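Local coordinates for thioesterase (Pseudomonas aeruginosa, PDB 3QY3), which is a hotdog-fold thioesterase that probably hydrolyses the thioester bond of fatty acyl-CoA or related acyl-CoA substrates, at residues E65-D70 with P148-A153; A95-E100 with H115-L120. All blocks are in the same frame, centred on the assembly; numbering follows the deposited sequence. Where two conformers were deposited one is given.

Contact 1. Residues E65-D70 with P148-A153; sequences ETLGID and PDSIRA
Leu-67 and Ile-151 make the closest approach here: the CD1 methyl of Leu-67 lies 3.6 Å from CG1 of Ile-151, and the two side chains cross at about a right angle. That same methyl is 4.0 Å from OG of Ser-150, so one branch of the leucine spans two successive residues of the helix that begins at 149. Ile-69 adds the second point of touch. Its CD1 comes to 3.8 Å from CD1 of Ile-151, again with the chains crossed at roughly 90°, and to 4.3 Å from CG of the Pro-148 ring. Ile-151 is thus met at two successive carbons, CG1 by the leucine and CD1 by the isoleucine. Its CG1 stands anti to the carbonyl carbon (chi1 -68°), which carries this branch across to both partners although the CB itself does not aim at them.

Each segment lies at a helix end: 65-70 leaves helix 51-66 and 148-153 enters helix 149-155. Helix 51-66 finishes in a Schellman motif: Gly-68, with positive phi, is the C-prime residue, its N bonding to Glu-65 O at 2.9 Å while Ile-69 N reaches back to Phe-64 O. This turn brings Leu-67 and Ile-69 round to the same partner. On the other side Pro-148 occupies the N-cap position of helix 149-155, and its O receives the amide of Arg-152 at 3.3 Å. Further out, Trp-136 of strand 128-138 lies against both Pro-148 and Ile-151, and Trp-63 of helix 51-66 also touches Ile-151.

With 177 Å² buried in all and hydrocarbon doing nearly all the touching, the C-terminal helix meets the end of helix 51-66 through a small apolar patch near the surface, held by van der Waals contact and the hydrophobic effect.

Contact 2. Residues A95-E100 with H115-L120; sequences ATVVVE and HRLHTL
The beta hairpin of strands 96-106 and 110-119, part of the antiparallel hotdog sheet that packs against helix 51-66, supplies this contact. Val-98 pairs with His-118 and Glu-100 with Arg-116 as hydrogen-bonded pairs; Val-99 with Leu-117, between them, and Val-97 with Thr-119, one step beyond Val-98, are non-hydrogen-bonded pairs. Val-98 N to His-118 O, at 2.8 Å, is almost straight (177°). Past the end of the strand Leu-120 N still reaches Thr-96 O at 2.9 Å.

On the face bearing Val-97, Val-99 and Leu-117, the leucine reaches both valines: its CD1 lies 3.5 Å from CG2 of Val-99, the two chains side by side, and its CG is 3.9 Å from CG1 of Val-97. Tyr-52 and Leu-56 of helix 51-66 cover Leu-117, and Ala-59 meets Val-99. Toward the open end of the hairpin, on the other face, CG2 of Val-98 meets CD2 of Leu-120.

That other face also carries the polar cluster. Arg-116 and His-118 were each modelled in two conformers, so the cluster is probably not rigid; what follows holds for the conformers given. Glu-100 OE1, also hydrogen-bonded to the hydroxyl of Tyr-102, forms a salt bridge with Arg-116 NH1 at 3.2 Å, arriving at the edge of the guanidinium. The arginine bends at chi3 (78°), which turns its head back beside the glutamate. His-118 ND1 bonds to Gly-125 O, holding the ring on its far side, while NE2 gives a weak bond of 3.0 Å to that same OE1, the carboxylate standing almost perpendicular to the imidazole at 83°.

How the contacts relate
Contact 2 is mostly buried and belongs to the sheet itself; contact 1 lies at the surface, where two helix ends meet. Their centres are about 23 Å apart and they do not touch, yet helix 51-66 relates to both: residues along it pack on the 95-100 and 115-120 segments, while its C-terminal end leads into 65-70. In sequence the hairpin is nested within the loop that contact 1 closes. The chemistry follows the place. Backbone bonding fixes the strand register in contact 2, with a greasy face beneath the helix and a charged cluster on the reverse, whereas contact 1 joins its elements through a few aliphatic groups.

Contact 1. Residues E65-D70 with P148-A153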
ATOM      1  N   GLU A  65      -6.094  -5.017 -20.737  1.00 30.63           N
ATOM      2  CA  GLU A  65      -6.578  -3.789 -21.396  1.00 33.84           C
ATOM      3  C   GLU A  65      -6.335  -3.867 -22.896  1.00 34.35           C
ATOM      4  O   GLU A  65      -7.234  -3.487 -23.692  1.00 35.78           O
ATOM      5  CB  GLU A  65      -5.950  -2.501 -20.824  1.00 33.80           C
ATOM      6  CG  GLU A  65      -6.368  -1.240 -21.616  1.00 41.30           C
ATOM      7  CD  GLU A  65      -5.571   0.019 -21.262  1.00 50.55           C
ATOM      8  OE1 GLU A  65      -4.677  -0.037 -20.381  1.00 55.57           O
ATOM      9  OE2 GLU A  65      -5.848   1.081 -21.886  1.00 57.84           O
ATOM     10  N   THR A  66      -5.180  -4.408 -23.319  1.00 34.36           N
ATOM     11  CA  THR A  66      -4.893  -4.450 -24.747  1.00 36.20           C
ATOM     12  C   THR A  66      -5.905  -5.312 -25.472  1.00 37.79           C
ATOM     13  O   THR A  66      -6.129  -5.120 -26.673  1.00 39.10           O
ATOM     14  CB  THR A  66      -3.481  -4.973 -25.136  1.00 35.74           C
ATOM     15  OG1 THR A  66      -3.395  -6.370 -24.884  1.00 35.11           O
ATOM     16  CG2 THR A  66      -2.399  -4.195 -24.446  1.00 35.67           C
ATOM     17  N   LEU A  67      -6.491  -6.257 -24.740  1.00 37.35           N
ATOM     18  CA  LEU A  67      -7.511  -7.171 -25.224  1.00 39.21           C
ATOM     19  C   LEU A  67      -8.949  -6.762 -24.945  1.00 40.68           C
ATOM     20  O   LEU A  67      -9.870  -7.557 -25.212  1.00 41.99           O
ATOM     21  CB  LEU A  67      -7.287  -8.553 -24.643  1.00 38.12           C
ATOM     22  CG  LEU A  67      -5.950  -9.203 -24.961  1.00 38.20           C
ATOM     23  CD1 LEU A  67      -5.899 -10.559 -24.319  1.00 39.91           C
ATOM     24  CD2 LEU A  67      -5.758  -9.298 -26.480  1.00 37.44           C
ATOM     25  N   GLY A  68      -9.147  -5.540 -24.452  1.00 41.76           N
ATOM     26  CA  GLY A  68     -10.492  -5.044 -24.141  1.00 43.45           C
ATOM     27  C   GLY A  68     -11.205  -5.789 -23.031  1.00 44.22           C
ATOM     28  O   GLY A  68     -12.440  -5.752 -22.968  1.00 44.60           O
ATOM     29  N   ILE A  69     -10.435  -6.485 -22.179  1.00 42.89           N
ATOM     30  CA  ILE A  69     -10.904  -7.033 -20.896  1.00 44.40           C
ATOM     31  C   ILE A  69     -10.680  -5.908 -19.866  1.00 45.12           C
ATOM     32  O   ILE A  69      -9.541  -5.601 -19.512  1.00 44.58           O
ATOM     33  CB  ILE A  69     -10.056  -8.309 -20.498  1.00 43.24           C
ATOM     34  CG1 ILE A  69     -10.401  -9.479 -21.409  1.00 45.74           C
ATOM     35  CG2 ILE A  69     -10.287  -8.694 -19.058  1.00 41.24           C
ATOM     36  CD1 ILE A  69      -9.275 -10.462 -21.568  1.00 44.50           C
ATOM     37  N   ASP A  70     -11.735  -5.218 -19.451  1.00 48.73           N
ATOM     38  CA  ASP A  70     -11.486  -3.957 -18.735  1.00 50.80           C
ATOM     39  C   ASP A  70     -11.597  -4.029 -17.199  1.00 51.10           C
ATOM     40  O   ASP A  70     -11.169  -3.074 -16.505  1.00 51.60           O
ATOM     41  CB  ASP A  70     -12.297  -2.798 -19.334  1.00 52.58           C
ATOM     42  CG  ASP A  70     -11.753  -2.334 -20.697  1.00 55.16           C
ATOM     43  OD1 ASP A  70     -10.494  -2.364 -20.935  1.00 51.34           O
ATOM     44  OD2 ASP A  70     -12.605  -1.919 -21.526  1.00 59.75           O
ATOM     45  N   PRO A 148     -11.918 -16.085 -23.141  1.00 38.63           N
ATOM     46  CA  PRO A 148     -12.314 -15.267 -24.286  1.00 40.05           C
ATOM     47  C   PRO A 148     -11.582 -15.679 -25.549  1.00 39.06           C
ATOM     48  O   PRO A 148     -10.455 -16.181 -25.492  1.00 35.70           O
ATOM     49  CB  PRO A 148     -11.844 -13.860 -23.890  1.00 40.89           C
ATOM     50  CG  PRO A 148     -11.813 -13.884 -22.389  1.00 39.21           C
ATOM     51  CD  PRO A 148     -11.398 -15.265 -22.032  1.00 37.52           C
ATOM     52  N   ASP A 149     -12.222 -15.434 -26.684  1.00 39.87           N
ATOM     53  CA  ASP A 149     -11.657 -15.785 -27.968  0.60 41.36           C
ATOM     54  C   ASP A 149     -10.303 -15.140 -28.202  1.00 38.78           C
ATOM     55  O   ASP A 149      -9.423 -15.726 -28.803  1.00 37.53           O
ATOM     56  CB  ASP A 149     -12.616 -15.338 -29.073  0.60 45.06           C
ATOM     57  CG  ASP A 149     -13.928 -16.094 -29.035  0.60 50.57           C
ATOM     58  OD1 ASP A 149     -13.899 -17.250 -28.499  0.60 48.09           O
ATOM     59  OD2 ASP A 149     -14.968 -15.542 -29.572  0.60 54.83           O
ATOM     60  N   SER A 150     -10.175 -13.904 -27.748  1.00 39.62           N
ATOM     61  CA  SER A 150      -8.952 -13.126 -27.962  1.00 40.58           C
ATOM     62  C   SER A 150      -7.700 -13.838 -27.401  1.00 38.68           C
ATOM     63  O   SER A 150      -6.645 -13.893 -28.058  1.00 39.28           O
ATOM     64  CB  SER A 150      -9.115 -11.737 -27.326  1.00 43.54           C
ATOM     65  OG  SER A 150      -9.351 -11.846 -25.937  1.00 40.35           O
ATOM     66  N   ILE A 151      -7.851 -14.430 -26.232  1.00 38.09           N
ATOM     67  CA  ILE A 151      -6.746 -15.141 -25.590  1.00 37.84           C
ATOM     68  C   ILE A 151      -6.480 -16.474 -26.253  1.00 38.32           C
ATOM     69  O   ILE A 151      -5.329 -16.786 -26.559  1.00 39.32           O
ATOM     70  CB  ILE A 151      -6.988 -15.282 -24.074  1.00 38.23           C
ATOM     71  CG1 ILE A 151      -6.896 -13.889 -23.458  1.00 39.68           C
ATOM     72  CG2 ILE A 151      -5.973 -16.247 -23.426  1.00 36.89           C
ATOM     73  CD1 ILE A 151      -7.503 -13.784 -22.143  1.00 39.79           C
ATOM     74  N   ARG A 152      -7.544 -17.214 -26.571  1.00 39.37           N
ATOM     75  CA  ARG A 152      -7.374 -18.421 -27.344  1.00 42.23           C
ATOM     76  C   ARG A 152      -6.676 -18.073 -28.663  1.00 43.46           C
ATOM     77  O   ARG A 152      -5.698 -18.727 -29.009  1.00 45.26           O
ATOM     78  CB  ARG A 152      -8.724 -19.112 -27.560  1.00 45.17           C
ATOM     79  CG  ARG A 152      -9.326 -19.654 -26.247  1.00 48.23           C
ATOM     80  CD  ARG A 152     -10.702 -20.280 -26.449  1.00 54.44           C
ATOM     81  NE  ARG A 152     -11.055 -21.212 -25.368  1.00 59.43           N
ATOM     82  CZ  ARG A 152     -12.303 -21.551 -25.013  1.00 62.64           C
ATOM     83  NH1 ARG A 152     -13.365 -21.026 -25.638  1.00 63.62           N
ATOM     84  NH2 ARG A 152     -12.493 -22.422 -24.017  1.00 63.13           N
ATOM     85  N   ALA A 153      -7.137 -17.023 -29.354  1.00 42.90           N
ATOM     86  CA  ALA A 153      -6.501 -16.574 -30.605  1.00 45.53           C
ATOM     87  C   ALA A 153      -5.021 -16.196 -30.440  1.00 46.95           C
ATOM     88  O   ALA A 153      -4.169 -16.515 -31.299  1.00 49.11           O
ATOM     89  CB  ALA A 153      -7.262 -15.410 -31.186  1.00 46.00           C
TER

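Contact 2. Residues A95-E100 with H115-L120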
ATOM      1  N   ALA A  95      14.124   2.731  -9.988  1.00 20.99           N
ATOM      2  CA  ALA A  95      14.250   1.650 -10.929  1.00 20.96           C
ATOM      3  C   ALA A  95      12.913   1.520 -11.659  1.00 20.96           C
ATOM      4  O   ALA A  95      11.878   1.981 -11.175  1.00 20.68           O
ATOM      5  CB  ALA A  95      14.571   0.307 -10.187  1.00 21.08           C
ATOM      6  N   THR A  96      12.969   0.910 -12.832  1.00 20.77           N
ATOM      7  CA  THR A  96      11.771   0.513 -13.575  1.00 21.74           C
ATOM      8  C   THR A  96      11.778  -1.001 -13.728  1.00 20.92           C
ATOM      9  O   THR A  96      12.700  -1.589 -14.314  1.00 21.83           O
ATOM     10  CB  THR A  96      11.703   1.206 -14.944  1.00 22.78           C
ATOM     11  OG1 THR A  96      11.678   2.625 -14.711  1.00 26.52           O
ATOM     12  CG2 THR A  96      10.467   0.730 -15.734  1.00 23.15           C
ATOM     13  N   VAL A  97      10.769  -1.650 -13.156  1.00 20.87           N
ATOM     14  CA  VAL A  97      10.658  -3.089 -13.255  1.00 19.63           C
ATOM     15  C   VAL A  97      10.035  -3.434 -14.602  1.00 20.19           C
ATOM     16  O   VAL A  97       9.094  -2.812 -15.021  1.00 21.75           O
ATOM     17  CB  VAL A  97       9.831  -3.692 -12.090  1.00 19.93           C
ATOM     18  CG1 VAL A  97       9.432  -5.152 -12.385  1.00 19.36           C
ATOM     19  CG2 VAL A  97      10.648  -3.574 -10.763  1.00 18.55           C
ATOM     20  N   VAL A  98      10.569  -4.453 -15.258  1.00 21.01           N
ATOM     21  CA  VAL A  98      10.066  -4.933 -16.518  1.00 21.98           C
ATOM     22  C   VAL A  98       9.480  -6.272 -16.216  1.00 22.35           C
ATOM     23  O   VAL A  98      10.146  -7.187 -15.697  1.00 22.56           O
ATOM     24  CB  VAL A  98      11.189  -5.029 -17.640  1.00 24.27           C
ATOM     25  CG1 VAL A  98      10.642  -5.634 -18.927  1.00 25.15           C
ATOM     26  CG2 VAL A  98      11.755  -3.610 -17.944  1.00 24.89           C
ATOM     27  N   VAL A  99       8.199  -6.383 -16.505  1.00 20.77           N
ATOM     28  CA  VAL A  99       7.468  -7.610 -16.297  1.00 20.69           C
ATOM     29  C   VAL A  99       7.159  -8.234 -17.666  1.00 19.84           C
ATOM     30  O   VAL A  99       6.454  -7.645 -18.512  1.00 21.24           O
ATOM     31  CB  VAL A  99       6.101  -7.380 -15.623  1.00 20.41           C
ATOM     32  CG1 VAL A  99       5.375  -8.748 -15.454  1.00 19.20           C
ATOM     33  CG2 VAL A  99       6.285  -6.734 -14.197  1.00 21.34           C
ATOM     34  N   GLU A 100       7.703  -9.403 -17.924  1.00 20.87           N
ATOM     35  CA  GLU A 100       7.357 -10.194 -19.099  1.00 21.64           C
ATOM     36  C   GLU A 100       6.365 -11.287 -18.729  1.00 21.70           C
ATOM     37  O   GLU A 100       6.625 -12.069 -17.791  1.00 21.92           O
ATOM     38  CB  GLU A 100       8.605 -10.868 -19.685  1.00 24.61           C
ATOM     39  CG  GLU A 100       9.663  -9.867 -20.136  1.00 25.30           C
ATOM     40  CD  GLU A 100      10.959 -10.515 -20.617  1.00 34.51           C
ATOM     41  OE1 GLU A 100      11.315 -11.611 -20.189  1.00 36.61           O
ATOM     42  OE2 GLU A 100      11.632  -9.884 -21.408  1.00 39.71           O
ATOM     43  N   HIS A 115       5.663 -15.613 -15.602  1.00 22.44           N
ATOM     44  CA  HIS A 115       6.276 -14.329 -15.582  1.00 21.27           C
ATOM     45  C   HIS A 115       7.779 -14.366 -15.286  1.00 22.17           C
ATOM     46  O   HIS A 115       8.285 -15.291 -14.606  1.00 21.07           O
ATOM     47  CB  HIS A 115       5.543 -13.365 -14.594  1.00 19.58           C
ATOM     48  CG  HIS A 115       5.682 -13.729 -13.138  1.00 18.50           C
ATOM     49  ND1 HIS A 115       4.682 -14.354 -12.434  1.00 18.99           N
ATOM     50  CD2 HIS A 115       6.695 -13.525 -12.252  1.00 20.60           C
ATOM     51  CE1 HIS A 115       5.065 -14.494 -11.174  1.00 18.73           C
ATOM     52  NE2 HIS A 115       6.306 -14.044 -11.051  1.00 18.25           N
ATOM     53  N   ARG A 116       8.462 -13.354 -15.819  1.00 22.44           N
ATOM     54  CA  ARG A 116       9.836 -13.081 -15.469  0.50 23.91           C
ATOM     55  C   ARG A 116       9.973 -11.583 -15.278  1.00 23.74           C
ATOM     56  O   ARG A 116       9.354 -10.785 -16.021  1.00 23.45           O
ATOM     57  CB  ARG A 116      10.785 -13.618 -16.529  0.50 25.92           C
ATOM     58  CG  ARG A 116      10.888 -15.139 -16.413  0.50 29.11           C
ATOM     59  CD  ARG A 116      11.648 -15.788 -17.549  0.50 36.66           C
ATOM     60  NE  ARG A 116      13.080 -15.645 -17.390  0.50 41.12           N
ATOM     61  CZ  ARG A 116      13.772 -14.671 -17.949  0.50 44.15           C
ATOM     62  NH1 ARG A 116      13.130 -13.768 -18.680  0.50 44.62           N
ATOM     63  NH2 ARG A 116      15.089 -14.604 -17.778  0.50 43.65           N
ATOM     64  N   LEU A 117      10.740 -11.211 -14.261  1.00 22.52           N
ATOM     65  CA  LEU A 117      10.923  -9.835 -13.871  1.00 24.55           C
ATOM     66  C   LEU A 117      12.402  -9.439 -14.031  1.00 26.38           C
ATOM     67  O   LEU A 117      13.297 -10.193 -13.657  1.00 27.48           O
ATOM     68  CB  LEU A 117      10.508  -9.709 -12.414  1.00 26.09           C
ATOM     69  CG  LEU A 117       9.228  -9.066 -12.043  1.00 31.77           C
ATOM     70  CD1 LEU A 117       8.106  -9.517 -12.984  1.00 33.92           C
ATOM     71  CD2 LEU A 117       9.014  -9.254 -10.545  1.00 32.75           C
ATOM     72  N   HIS A 118      12.641  -8.289 -14.674  1.00 25.84           N
ATOM     73  CA  HIS A 118      13.965  -7.716 -14.884  0.60 26.08           C
ATOM     74  C   HIS A 118      13.821  -6.202 -14.480  1.00 24.89           C
ATOM     75  O   HIS A 118      12.769  -5.757 -14.059  1.00 22.88           O
ATOM     76  CB  HIS A 118      14.388  -7.813 -16.372  0.60 27.32           C
ATOM     77  CG  HIS A 118      14.172  -9.164 -17.021  0.60 29.85           C
ATOM     78  ND1 HIS A 118      14.983 -10.254 -16.784  0.60 31.71           N
ATOM     79  CD2 HIS A 118      13.272  -9.566 -17.949  0.60 32.33           C
ATOM     80  CE1 HIS A 118      14.578 -11.275 -17.515  0.60 35.43           C
ATOM     81  NE2 HIS A 118      13.529 -10.888 -18.222  0.60 34.64           N
ATOM     82  N   THR A 119      14.863  -5.436 -14.708  1.00 25.31           N
ATOM     83  CA  THR A 119      14.783  -3.960 -14.618  1.00 25.28           C
ATOM     84  C   THR A 119      15.203  -3.408 -15.976  1.00 26.82           C
ATOM     85  O   THR A 119      15.885  -4.068 -16.756  1.00 26.64           O
ATOM     86  CB  THR A 119      15.620  -3.363 -13.445  1.00 25.39           C
ATOM     87  OG1 THR A 119      17.018  -3.609 -13.659  1.00 24.96           O
ATOM     88  CG2 THR A 119      15.152  -3.883 -12.057  1.00 25.56           C
ATOM     89  N   LEU A 120      14.836  -2.169 -16.250  1.00 26.75           N
ATOM     90  CA  LEU A 120      15.265  -1.536 -17.462  1.00 28.66           C
ATOM     91  C   LEU A 120      16.785  -1.480 -17.565  1.00 30.30           C
ATOM     92  O   LEU A 120      17.305  -1.701 -18.654  1.00 29.28           O
ATOM     93  CB  LEU A 120      14.759  -0.115 -17.561  1.00 29.89           C
ATOM     94  CG  LEU A 120      13.518   0.165 -18.387  1.00 36.22           C
ATOM     95  CD1 LEU A 120      13.456   1.671 -18.599  1.00 37.59           C
ATOM     96  CD2 LEU A 120      13.473  -0.646 -19.706  1.00 37.04           C
TER